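Local coordinates for protein phospholethanolamine N-methyltransferase 2 (Haemonchus contortus, PDB 4KRI) that probably catalyses S-adenosylmethionine-dependent methylation of phosphomonomethylethanolamine on the route to phosphocholine, and binds that substrate together with S-adenosylhomocysteine, at residues Q71-E76 with L100-D105; N142-S147 with D156-L161; C298-K303 with T325-G330. All blocks are in the same frame, centred on the assembly; numbering follows the deposited sequence.

How the contacts relate
Contacts 1 and 2 are neighbours in the N-terminal half, their centres 11 Å apart, where strand 98-105 pairs with strand 156-166: Leu102 O probably accepts a hydrogen bond from Trp159 N (2.7 Å). Contact 3 lies on the other side of the chain's centre, in the half that holds S-adenosylhomocysteine and phosphomonomethylethanolamine; its nearest atoms are about 17 Å from contact 2 and about 23 Å from contact 1. Contacts 1 and 3 nevertheless repeat one principle. In each, the loop leaving a parallel strand meets the end of the adjacent strand, and a glutamine side-chain oxygen crosses to a main-chain N-H. Only contact 3 touches the bound ligands.

Contact 1 (Q71-E76 with L100-D105); sequences QALDEE and LILRQD
The loop that leaves strand 64-70 is fastened to the end of the neighbouring parallel strand 98-105 by two glutamines, Gln71 and Gln104, each reaching across to the other segment. Gln71 N donates to Arg103 O (2.9 Å), the last main-chain bond of the parallel pairing. Here the backbone of Gln71 adopts a left-handed conformation and the chain turns off. Its side chain takes over: OE1 accepts Asp105 N at 3.1 Å, from above the amide plane, where strand pairing would have supplied a main-chain carbonyl. The bend at chi2 (-80°) also lays this amide over one face of the Arg103 guanidinium, with the planes 16° apart and NE2 3.6 Å above its centre. Round its rim that guanidinium is bound by Asp156, Asn70 and Ser2, so the stacked amide covers a group already fixed in its rotation.

Gln104 reaches the opposite way. Its OE1 accepts Leu73 N (3.1 Å), and its NE2 gives an in-plane bond to Asp74 OD1 (2.8 Å), whose carboxylate stands almost perpendicular to the amide. Water 1 joins the two segments, accepting from Ala72 N and donating to Arg103 O and to Gln104 OE1 (2.8 Å). Beyond the polar cluster, Leu73 CD1 packs on Leu102 CD1 at 3.5 Å, with Phe86 of helix 80-93 against Leu73. Gln104 is thus bound at both ends of its amide, which fixes its flip, and the two side chains with one water serve main-chain N-H groups on both the loop and the strand end, where regular pairing stops.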
loop_
_atom_site.group_PDB
_atom_site.type_symbol
_atom_site.label_atom_id
_atom_site.label_comp_id
_atom_site.label_asym_id
_atom_site.label_seq_id
_atom_site.Cartn_x
_atom_site.Cartn_y
_atom_site.Cartn_z
ATOM N N GLN A 71 8.666 15.065 14.163
ATOM C CA GLN A 71 9.317 16.220 13.528
ATOM C C GLN A 71 10.708 16.494 14.089
ATOM O O GLN A 71 11.072 17.642 14.337
ATOM C CB GLN A 71 8.444 17.471 13.645
ATOM C CG GLN A 71 7.108 17.354 12.913
ATOM C CD GLN A 71 7.197 17.590 11.391
ATOM O OE1 GLN A 71 8.030 16.996 10.676
ATOM N NE2 GLN A 71 6.310 18.457 10.892
ATOM N N ALA A 72 11.488 15.434 14.259
ATOM C CA ALA A 72 12.782 15.545 14.928
ATOM C C ALA A 72 13.958 15.248 14.003
ATOM O O ALA A 72 15.117 15.375 14.411
ATOM C CB ALA A 72 12.817 14.615 16.138
ATOM N N LEU A 73 13.668 14.862 12.764
ATOM C CA LEU A 73 14.703 14.315 11.892
ATOM C C LEU A 73 15.047 15.162 10.668
ATOM O O LEU A 73 15.500 14.615 9.666
ATOM C CB LEU A 73 14.313 12.911 11.422
ATOM C CG LEU A 73 14.086 11.866 12.510
ATOM C CD1 LEU A 73 14.051 10.474 11.898
ATOM C CD2 LEU A 73 15.162 11.964 13.573
ATOM N N ASP A 74 14.835 16.475 10.740
ATOM C CA ASP A 74 15.151 17.357 9.608
ATOM C C ASP A 74 16.593 17.185 9.129
ATOM O O ASP A 74 16.863 17.141 7.933
ATOM C CB ASP A 74 14.934 18.825 9.983
ATOM C CG ASP A 74 13.497 19.135 10.340
ATOM O OD1 ASP A 74 12.631 18.255 10.145
ATOM O OD2 ASP A 74 13.237 20.268 10.806
ATOM N N GLU A 75 17.523 17.097 10.073
ATOM C CA GLU A 75 18.927 16.905 9.729
ATOM C C GLU A 75 19.206 15.492 9.236
ATOM O O GLU A 75 19.903 15.300 8.237
ATOM C CB GLU A 75 19.818 17.195 10.934
ATOM C CG GLU A 75 20.097 18.663 11.176
ATOM C CD GLU A 75 21.240 18.854 12.144
ATOM O OE1 GLU A 75 21.548 17.896 12.886
ATOM O OE2 GLU A 75 21.837 19.950 12.156
ATOM N N GLU A 76 18.662 14.506 9.945
ATOM C CA GLU A 76 18.923 13.095 9.647
ATOM C C GLU A 76 18.501 12.663 8.249
ATOM O O GLU A 76 19.184 11.860 7.612
ATOM C CB GLU A 76 18.245 12.190 10.682
ATOM C CG GLU A 76 18.933 12.143 12.045
ATOM C CD GLU A 76 18.835 13.453 12.828
ATOM O OE1 GLU A 76 18.018 14.330 12.465
ATOM O OE2 GLU A 76 19.580 13.608 13.820
ATOM N N LEU A 100 8.078 1.759 17.013
ATOM C CA LEU A 100 8.500 3.116 16.673
ATOM C C LEU A 100 7.438 3.755 15.813
ATOM O O LEU A 100 7.089 3.223 14.766
ATOM C CB LEU A 100 9.828 3.107 15.901
ATOM C CG LEU A 100 10.269 4.422 15.245
ATOM C CD1 LEU A 100 10.494 5.534 16.279
ATOM C CD2 LEU A 100 11.539 4.196 14.440
ATOM N N ILE A 101 6.922 4.896 16.262
ATOM C CA ILE A 101 6.029 5.715 15.454
ATOM C C ILE A 101 6.822 6.960 15.085
ATOM O O ILE A 101 7.202 7.741 15.956
ATOM C CB ILE A 101 4.772 6.130 16.249
ATOM C CG1 ILE A 101 3.996 4.896 16.739
ATOM C CG2 ILE A 101 3.876 7.027 15.397
ATOM C CD1 ILE A 101 3.530 3.937 15.604
ATOM N N LEU A 102 7.103 7.133 13.799
ATOM C CA LEU A 102 7.967 8.210 13.365
ATOM C C LEU A 102 7.203 9.116 12.413
ATOM O O LEU A 102 6.748 8.677 11.362
ATOM C CB LEU A 102 9.214 7.647 12.669
ATOM C CG LEU A 102 10.050 8.662 11.875
ATOM C CD1 LEU A 102 10.769 9.591 12.800
ATOM C CD2 LEU A 102 11.038 7.951 10.961
ATOM N N ARG A 103 7.049 10.377 12.795
ATOM C CA ARG A 103 6.357 11.344 11.959
ATOM C C ARG A 103 7.379 12.336 11.426
ATOM O O ARG A 103 8.090 12.990 12.191
ATOM C CB ARG A 103 5.292 12.089 12.781
ATOM C CG ARG A 103 4.395 13.081 12.001
ATOM C CD ARG A 103 5.100 14.415 11.707
ATOM N NE ARG A 103 4.175 15.420 11.195
ATOM C CZ ARG A 103 3.516 16.288 11.956
ATOM N NH1 ARG A 103 3.677 16.299 13.276
ATOM N NH2 ARG A 103 2.695 17.157 11.392
ATOM N N GLN A 104 7.448 12.458 10.110
ATOM C CA GLN A 104 8.324 13.436 9.496
ATOM C C GLN A 104 7.669 13.979 8.243
ATOM O O GLN A 104 7.245 13.206 7.380
ATOM C CB GLN A 104 9.674 12.796 9.159
ATOM C CG GLN A 104 10.697 13.761 8.582
ATOM C CD GLN A 104 11.151 14.800 9.585
ATOM O OE1 GLN A 104 11.316 14.508 10.772
ATOM N NE2 GLN A 104 11.345 16.030 9.114
ATOM N N ASP A 105 7.593 15.307 8.147
ATOM C CA ASP A 105 7.048 15.970 6.959
ATOM C C ASP A 105 8.091 15.982 5.844
ATOM O O ASP A 105 9.212 16.460 6.049
ATOM C CB ASP A 105 6.643 17.396 7.319
ATOM C CG ASP A 105 6.016 18.144 6.162
ATOM O OD1 ASP A 105 5.572 17.508 5.177
ATOM O OD2 ASP A 105 5.961 19.386 6.250
HETATM O O HOH W 1 10.841 12.884 13.012
#

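Contact 2 (N142-S147 with D156-L161); sequences NEVLDS and DFIWTL
Asp156, the first residue of its strand, meets Val144 and Ser147 where strand 132-143 gives way to helix 145-151. The main chain of Asp156 is engaged first: its O accepts the N-H of Val144, the N-cap residue of that helix, at 2.8 Å from Val144 N, with Glu143 CA also close to it in a CA-H...O contact. With CG anti to the backbone N (chi1 -165°), the side chain brings its carboxylate to Ser147 in the first turn of the helix. There OD2 receives the Ser147 hydroxyl on its anti lone pair, a short bond of 2.6 Å from OG, while OD1 faces the Arg103 guanidinium. Val144 CG2 leans on the carboxylate from the loop, 3.6 Å from Asp156 CG, so the acid is held at both oxygens and packed against a methyl group.

Phe157 follows, opposite Glu143 in a non-hydrogen-bonded pair. Its CA lies 3.3 Å from Asn142 O, again a CA-H...O contact, and this same oxygen sits at the edge of the ring. Glu143 CG runs past the ring obliquely on its way to Tyr275, whose N the carboxylate binds. Ile158 and Asn142 then form the hydrogen-bonded pair: Asn142 N to Ile158 O and Ile158 N to Asn142 O are both 2.8 Å. Ile158 CG1 touches Val144 CG2 (3.7 Å), and helix 5-18 lies against these two, through Leu10 and Val6 respectively. Past Ile158 direct contact ends, and water 2 links Thr160 OG1 with Asn142 ND2 and Ile158 O.

Strand 156-166 runs antiparallel between strands 98-105 and 132-143, consistent with the antiparallel seventh strand of class I methyltransferase folds, inserted between the fifth and sixth.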
loop_
_atom_site.group_PDB
_atom_site.type_symbol
_atom_site.label_atom_id
_atom_site.label_comp_id
_atom_site.label_asym_id
_atom_site.label_seq_id
_atom_site.Cartn_x
_atom_site.Cartn_y
_atom_site.Cartn_z
ATOM N N ASN A 142 1.671 5.942 6.836
ATOM C CA ASN A 142 0.431 6.678 6.660
ATOM C C ASN A 142 0.704 8.142 6.399
ATOM O O ASN A 142 1.796 8.643 6.681
ATOM C CB ASN A 142 -0.444 6.581 7.911
ATOM C CG ASN A 142 -1.082 5.220 8.072
ATOM O OD1 ASN A 142 -2.072 4.899 7.400
ATOM N ND2 ASN A 142 -0.547 4.423 9.001
ATOM N N GLU A 143 -0.297 8.829 5.869
ATOM C CA GLU A 143 -0.235 10.287 5.786
ATOM C C GLU A 143 -0.829 10.899 7.039
ATOM O O GLU A 143 -1.821 10.387 7.572
ATOM C CB GLU A 143 -1.044 10.797 4.590
ATOM C CG GLU A 143 -0.553 10.313 3.238
ATOM C CD GLU A 143 -1.457 10.793 2.115
ATOM O OE1 GLU A 143 -2.601 10.312 2.051
ATOM O OE2 GLU A 143 -1.058 11.679 1.318
ATOM N N VAL A 144 -0.241 12.010 7.488
ATOM C CA VAL A 144 -0.853 12.813 8.534
ATOM C C VAL A 144 -2.085 13.493 7.945
ATOM O O VAL A 144 -1.973 14.307 7.025
ATOM C CB VAL A 144 0.108 13.905 9.050
ATOM C CG1 VAL A 144 -0.572 14.741 10.145
ATOM C CG2 VAL A 144 1.364 13.260 9.583
ATOM N N LEU A 145 -3.265 13.148 8.445
ATOM C CA LEU A 145 -4.500 13.588 7.786
ATOM C C LEU A 145 -4.774 15.075 8.009
ATOM O O LEU A 145 -5.329 15.753 7.134
ATOM C CB LEU A 145 -5.691 12.714 8.220
ATOM C CG LEU A 145 -5.566 11.274 7.720
ATOM C CD1 LEU A 145 -6.653 10.395 8.316
ATOM C CD2 LEU A 145 -5.625 11.234 6.204
ATOM N N ASP A 146 -4.367 15.591 9.164
ATOM C CA ASP A 146 -4.515 17.008 9.434
ATOM C C ASP A 146 -3.826 17.788 8.329
ATOM O O ASP A 146 -4.307 18.833 7.892
ATOM C CB ASP A 146 -3.875 17.337 10.779
ATOM C CG ASP A 146 -4.175 18.725 11.234
ATOM O OD1 ASP A 146 -5.291 18.946 11.764
ATOM O OD2 ASP A 146 -3.291 19.603 11.073
ATOM N N SER A 147 -2.694 17.278 7.872
ATOM C CA SER A 147 -1.910 18.024 6.892
ATOM C C SER A 147 -2.588 18.014 5.527
ATOM O O SER A 147 -2.507 18.991 4.788
ATOM C CB SER A 147 -0.494 17.451 6.806
ATOM O OG SER A 147 0.164 17.650 8.044
ATOM N N ASP A 156 3.217 14.411 4.370
ATOM C CA ASP A 156 3.561 14.446 5.790
ATOM C C ASP A 156 3.345 13.005 6.258
ATOM O O ASP A 156 2.214 12.525 6.285
ATOM C CB ASP A 156 2.637 15.447 6.504
ATOM C CG ASP A 156 3.128 15.833 7.880
ATOM O OD1 ASP A 156 4.128 15.237 8.353
ATOM O OD2 ASP A 156 2.508 16.739 8.505
ATOM N N PHE A 157 4.424 12.286 6.567
ATOM C CA PHE A 157 4.308 10.826 6.751
ATOM C C PHE A 157 4.483 10.328 8.186
ATOM O O PHE A 157 5.182 10.944 8.982
ATOM C CB PHE A 157 5.303 10.120 5.836
ATOM C CG PHE A 157 5.013 10.318 4.381
ATOM C CD1 PHE A 157 3.918 9.706 3.796
ATOM C CD2 PHE A 157 5.817 11.146 3.609
ATOM C CE1 PHE A 157 3.641 9.875 2.447
ATOM C CE2 PHE A 157 5.547 11.337 2.262
ATOM C CZ PHE A 157 4.453 10.695 1.679
ATOM N N ILE A 158 3.831 9.210 8.495
ATOM C CA ILE A 158 3.999 8.504 9.762
ATOM C C ILE A 158 4.422 7.083 9.440
ATOM O O ILE A 158 3.689 6.356 8.772
ATOM C CB ILE A 158 2.684 8.415 10.529
ATOM C CG1 ILE A 158 2.106 9.817 10.761
ATOM C CG2 ILE A 158 2.893 7.691 11.872
ATOM C CD1 ILE A 158 0.641 9.793 11.190
ATOM N N TRP A 159 5.597 6.677 9.905
ATOM C CA TRP A 159 5.993 5.274 9.773
ATOM C C TRP A 159 5.627 4.543 11.047
ATOM O O TRP A 159 5.838 5.051 12.138
ATOM C CB TRP A 159 7.516 5.147 9.574
ATOM C CG TRP A 159 8.019 5.494 8.210
ATOM C CD1 TRP A 159 8.358 4.621 7.211
ATOM C CD2 TRP A 159 8.273 6.802 7.698
ATOM N NE1 TRP A 159 8.804 5.318 6.105
ATOM C CE2 TRP A 159 8.753 6.658 6.379
ATOM C CE3 TRP A 159 8.136 8.091 8.226
ATOM C CZ2 TRP A 159 9.097 7.752 5.583
ATOM C CZ3 TRP A 159 8.473 9.172 7.436
ATOM C CH2 TRP A 159 8.945 8.995 6.128
ATOM N N THR A 160 5.106 3.334 10.907
ATOM C CA THR A 160 4.898 2.452 12.051
ATOM C C THR A 160 5.834 1.275 11.839
ATOM O O THR A 160 5.686 0.555 10.858
ATOM C CB THR A 160 3.446 1.918 12.087
ATOM O OG1 THR A 160 2.530 3.015 12.254
ATOM C CG2 THR A 160 3.262 0.967 13.264
ATOM N N LEU A 161 6.792 1.087 12.749
ATOM C CA LEU A 161 7.800 0.019 12.624
ATOM C C LEU A 161 7.919 -0.706 13.956
ATOM O O LEU A 161 7.618 -0.131 14.998
ATOM C CB LEU A 161 9.159 0.640 12.271
ATOM C CG LEU A 161 9.215 1.578 11.061
ATOM C CD1 LEU A 161 10.545 2.334 11.031
ATOM C CD2 LEU A 161 9.022 0.802 9.775
HETATM O O HOH W 2 1.977 4.413 9.992
HETATM O O HOH W 3 0.042 14.303 4.537
#

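Contact 3 (C298-K303 with T325-G330); sequences CIQHIK and TMYGVG. With SAH (S-adenosyl-L-homocysteine), chain D; 1SH (2-(methylamino)ethyl dihydrogen phosphate), chain E.
Gln300 and Tyr327 join two walls of the substrate pocket: the 3-10 turn that follows strand 290-296 and the end of its parallel neighbour, strand 320-329. One direct hydrogen bond does this, from Tyr327 N to Gln300 OE1 at 3.0 Å, with the donor above the amide plane. The glutamine reaches it because CG lies between the backbone N and carbonyl carbon (chi1 70°) and the chain then bends, bringing the amide back beside Tyr327 CB. Its NE2 is bound in turn to Asp297 O, just ahead of the turn, so both ends of the amide are used, which leaves it one way round.

A second link runs through water 4, which accepts from Cys298 N (2.8 Å) and donates to Thr325 O (2.8 Å), bridging the first loop residues after strand 290-296 to the strand beside them. Away from the pocket, Ile299 CD1 rests on Met326 SD at 3.6 Å, backed by helix 305-315 and by Phe427 of strand 422-430.

Each wall carries ligand contacts. The turn lines the nucleoside of S-adenosylhomocysteine: Cys298 SG lies 3.4 Å from the ribose O4', His301 CB packs 3.5 Å from C8 of the adenine, and Ile302 CD1 lies 3.6 Å from its N6. From the strand, the Tyr327 hydroxyl donates to phosphate oxygen O4 of phosphomonomethylethanolamine, 2.6 Å from OH, and O4 lies in the plane of the ring at its edge. Tyr193, Tyr341, Arg345, Tyr347 and Lys413 also hydrogen-bond that ligand.

Gln300 is thus a residue of the phosphomonomethylethanolamine pocket that also fixes the main chain of Tyr327, and this probably steadies the phenol's hold on the phosphate.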
loop_
_atom_site.group_PDB
_atom_site.type_symbol
_atom_site.label_atom_id
_atom_site.label_comp_id
_atom_site.label_asym_id
_atom_site.label_seq_id
_atom_site.Cartn_x
_atom_site.Cartn_y
_atom_site.Cartn_z
ATOM N N CYS A 298 -5.291 -6.829 -8.563
ATOM C CA CYS A 298 -4.304 -6.903 -7.496
ATOM C C CYS A 298 -4.214 -8.303 -6.895
ATOM O O CYS A 298 -3.116 -8.801 -6.631
ATOM C CB CYS A 298 -4.677 -5.903 -6.389
ATOM S SG CYS A 298 -3.987 -6.241 -4.737
ATOM N N ILE A 299 -5.353 -8.950 -6.674
ATOM C CA ILE A 299 -5.328 -10.071 -5.734
ATOM C C ILE A 299 -4.710 -11.359 -6.259
ATOM O O ILE A 299 -4.508 -12.283 -5.488
ATOM C CB ILE A 299 -6.683 -10.334 -5.014
ATOM C CG1 ILE A 299 -7.688 -11.009 -5.939
ATOM C CG2 ILE A 299 -7.239 -9.034 -4.425
ATOM C CD1 ILE A 299 -8.852 -11.666 -5.174
ATOM N N GLN A 300 -4.361 -11.411 -7.542
ATOM C CA GLN A 300 -3.551 -12.534 -8.021
ATOM C C GLN A 300 -2.171 -12.549 -7.344
ATOM O O GLN A 300 -1.468 -13.559 -7.381
ATOM C CB GLN A 300 -3.419 -12.538 -9.555
ATOM C CG GLN A 300 -2.560 -11.418 -10.137
ATOM C CD GLN A 300 -3.316 -10.120 -10.289
ATOM O OE1 GLN A 300 -4.546 -10.113 -10.401
ATOM N NE2 GLN A 300 -2.589 -9.012 -10.292
ATOM N N HIS A 301 -1.793 -11.429 -6.727
ATOM C CA HIS A 301 -0.553 -11.340 -5.949
ATOM C C HIS A 301 -0.676 -11.969 -4.559
ATOM O O HIS A 301 0.338 -12.243 -3.909
ATOM C CB HIS A 301 -0.133 -9.866 -5.762
ATOM C CG HIS A 301 0.378 -9.211 -7.004
ATOM N ND1 HIS A 301 1.573 -9.567 -7.596
ATOM C CD2 HIS A 301 -0.114 -8.182 -7.740
ATOM C CE1 HIS A 301 1.784 -8.803 -8.654
ATOM N NE2 HIS A 301 0.777 -7.958 -8.766
ATOM N N ILE A 302 -1.909 -12.196 -4.106
ATOM C CA ILE A 302 -2.160 -12.532 -2.704
ATOM C C ILE A 302 -2.527 -13.993 -2.512
ATOM O O ILE A 302 -3.525 -14.464 -3.062
ATOM C CB ILE A 302 -3.272 -11.637 -2.135
ATOM C CG1 ILE A 302 -2.805 -10.183 -2.146
ATOM C CG2 ILE A 302 -3.640 -12.055 -0.714
ATOM C CD1 ILE A 302 -3.892 -9.179 -1.746
ATOM N N LYS A 303 -1.713 -14.710 -1.738
ATOM C CA LYS A 303 -1.913 -16.144 -1.545
ATOM C C LYS A 303 -3.140 -16.438 -0.693
ATOM O O LYS A 303 -4.006 -17.231 -1.095
ATOM C CB LYS A 303 -0.670 -16.777 -0.917
ATOM C CG LYS A 303 -0.775 -18.290 -0.693
ATOM C CD LYS A 303 0.538 -18.859 -0.196
ATOM C CE LYS A 303 0.431 -20.370 -0.050
ATOM N NZ LYS A 303 1.696 -21.001 0.391
ATOM N N THR A 325 -11.639 -7.282 -9.603
ATOM C CA THR A 325 -11.243 -7.963 -10.832
ATOM C C THR A 325 -9.853 -8.529 -10.605
ATOM O O THR A 325 -9.079 -7.964 -9.853
ATOM C CB THR A 325 -11.262 -7.053 -12.089
ATOM O OG1 THR A 325 -10.176 -6.117 -12.028
ATOM C CG2 THR A 325 -12.593 -6.304 -12.205
ATOM N N MET A 326 -9.538 -9.659 -11.240
ATOM C CA MET A 326 -8.248 -10.289 -10.978
ATOM C C MET A 326 -7.842 -11.174 -12.139
ATOM O O MET A 326 -8.699 -11.656 -12.874
ATOM C CB MET A 326 -8.338 -11.136 -9.700
ATOM C CG MET A 326 -9.293 -12.310 -9.844
ATOM S SD MET A 326 -9.886 -13.112 -8.324
ATOM C CE MET A 326 -11.629 -12.687 -8.423
ATOM N N TYR A 327 -6.542 -11.399 -12.305
ATOM C CA TYR A 327 -6.101 -12.502 -13.163
ATOM C C TYR A 327 -6.526 -13.783 -12.460
ATOM O O TYR A 327 -6.399 -13.883 -11.235
ATOM C CB TYR A 327 -4.573 -12.503 -13.322
ATOM C CG TYR A 327 -3.983 -11.441 -14.242
ATOM C CD1 TYR A 327 -4.787 -10.537 -14.923
ATOM C CD2 TYR A 327 -2.601 -11.362 -14.437
ATOM C CE1 TYR A 327 -4.226 -9.565 -15.766
ATOM C CE2 TYR A 327 -2.036 -10.413 -15.290
ATOM C CZ TYR A 327 -2.851 -9.519 -15.948
ATOM O OH TYR A 327 -2.281 -8.578 -16.785
ATOM N N GLY A 328 -7.032 -14.753 -13.219
ATOM C CA GLY A 328 -7.370 -16.054 -12.664
ATOM C C GLY A 328 -6.885 -17.174 -13.561
ATOM O O GLY A 328 -6.297 -16.926 -14.616
ATOM N N VAL A 329 -7.123 -18.413 -13.146
ATOM C CA VAL A 329 -6.738 -19.552 -13.976
ATOM C C VAL A 329 -7.990 -20.165 -14.600
ATOM O O VAL A 329 -9.046 -20.241 -13.960
ATOM C CB VAL A 329 -5.927 -20.598 -13.177
ATOM C CG1 VAL A 329 -6.716 -21.113 -11.986
ATOM C CG2 VAL A 329 -5.487 -21.747 -14.076
ATOM N N GLY A 330 -7.869 -20.563 -15.865
ATOM C CA GLY A 330 -8.973 -21.137 -16.608
ATOM C C GLY A 330 -9.032 -22.640 -16.435
ATOM O O GLY A 330 -8.429 -23.199 -15.510
HETATM N N SAH D . -5.393 -1.026 -8.996
HETATM C CA SAH D . -4.334 -0.319 -9.761
HETATM C CB SAH D . -2.960 -1.082 -9.606
HETATM C CG SAH D . -2.845 -2.463 -10.241
HETATM S SD SAH D . -1.224 -3.236 -9.935
HETATM C C SAH D . -4.744 -0.075 -11.159
HETATM O O SAH D . -5.871 -0.369 -11.532
HETATM O OXT SAH D . -4.039 0.624 -11.869
HETATM C "C5'" SAH D . -1.375 -4.269 -8.465
HETATM C "C4'" SAH D . -1.010 -3.643 -7.241
HETATM O "O4'" SAH D . -1.395 -4.515 -6.144
HETATM C "C3'" SAH D . 0.461 -3.512 -7.137
HETATM O "O3'" SAH D . 0.781 -2.145 -7.001
HETATM C "C2'" SAH D . 0.843 -4.250 -5.933
HETATM O "O2'" SAH D . 1.880 -3.625 -5.213
HETATM C "C1'" SAH D . -0.435 -4.297 -5.161
HETATM N N9 SAH D . -0.446 -5.366 -4.102
HETATM C C8 SAH D . -0.197 -6.684 -4.272
HETATM N N7 SAH D . -0.380 -7.298 -3.099
HETATM C C5 SAH D . -0.764 -6.381 -2.186
HETATM C C6 SAH D . -1.085 -6.459 -0.825
HETATM N N6 SAH D . -1.038 -7.653 -0.141
HETATM N N1 SAH D . -1.438 -5.317 -0.194
HETATM C C2 SAH D . -1.489 -4.147 -0.838
HETATM N N3 SAH D . -1.193 -4.041 -2.147
HETATM C C4 SAH D . -0.816 -5.135 -2.836
HETATM O O4 1SH E . 0.239 -8.812 -17.275
HETATM P P1 1SH E . 1.402 -8.733 -16.289
HETATM O O1 1SH E . 1.699 -10.043 -15.675
HETATM O O3 1SH E . 2.677 -8.188 -17.037
HETATM O O2 1SH E . 0.992 -7.748 -15.118
HETATM C C1 1SH E . 0.551 -6.531 -15.431
HETATM C C2 1SH E . -0.033 -5.719 -14.283
HETATM N N1 1SH E . -1.249 -6.201 -13.690
HETATM C C3 1SH E . -1.518 -5.404 -12.549
HETATM O O HOH W 4 -7.725 -7.455 -7.431
#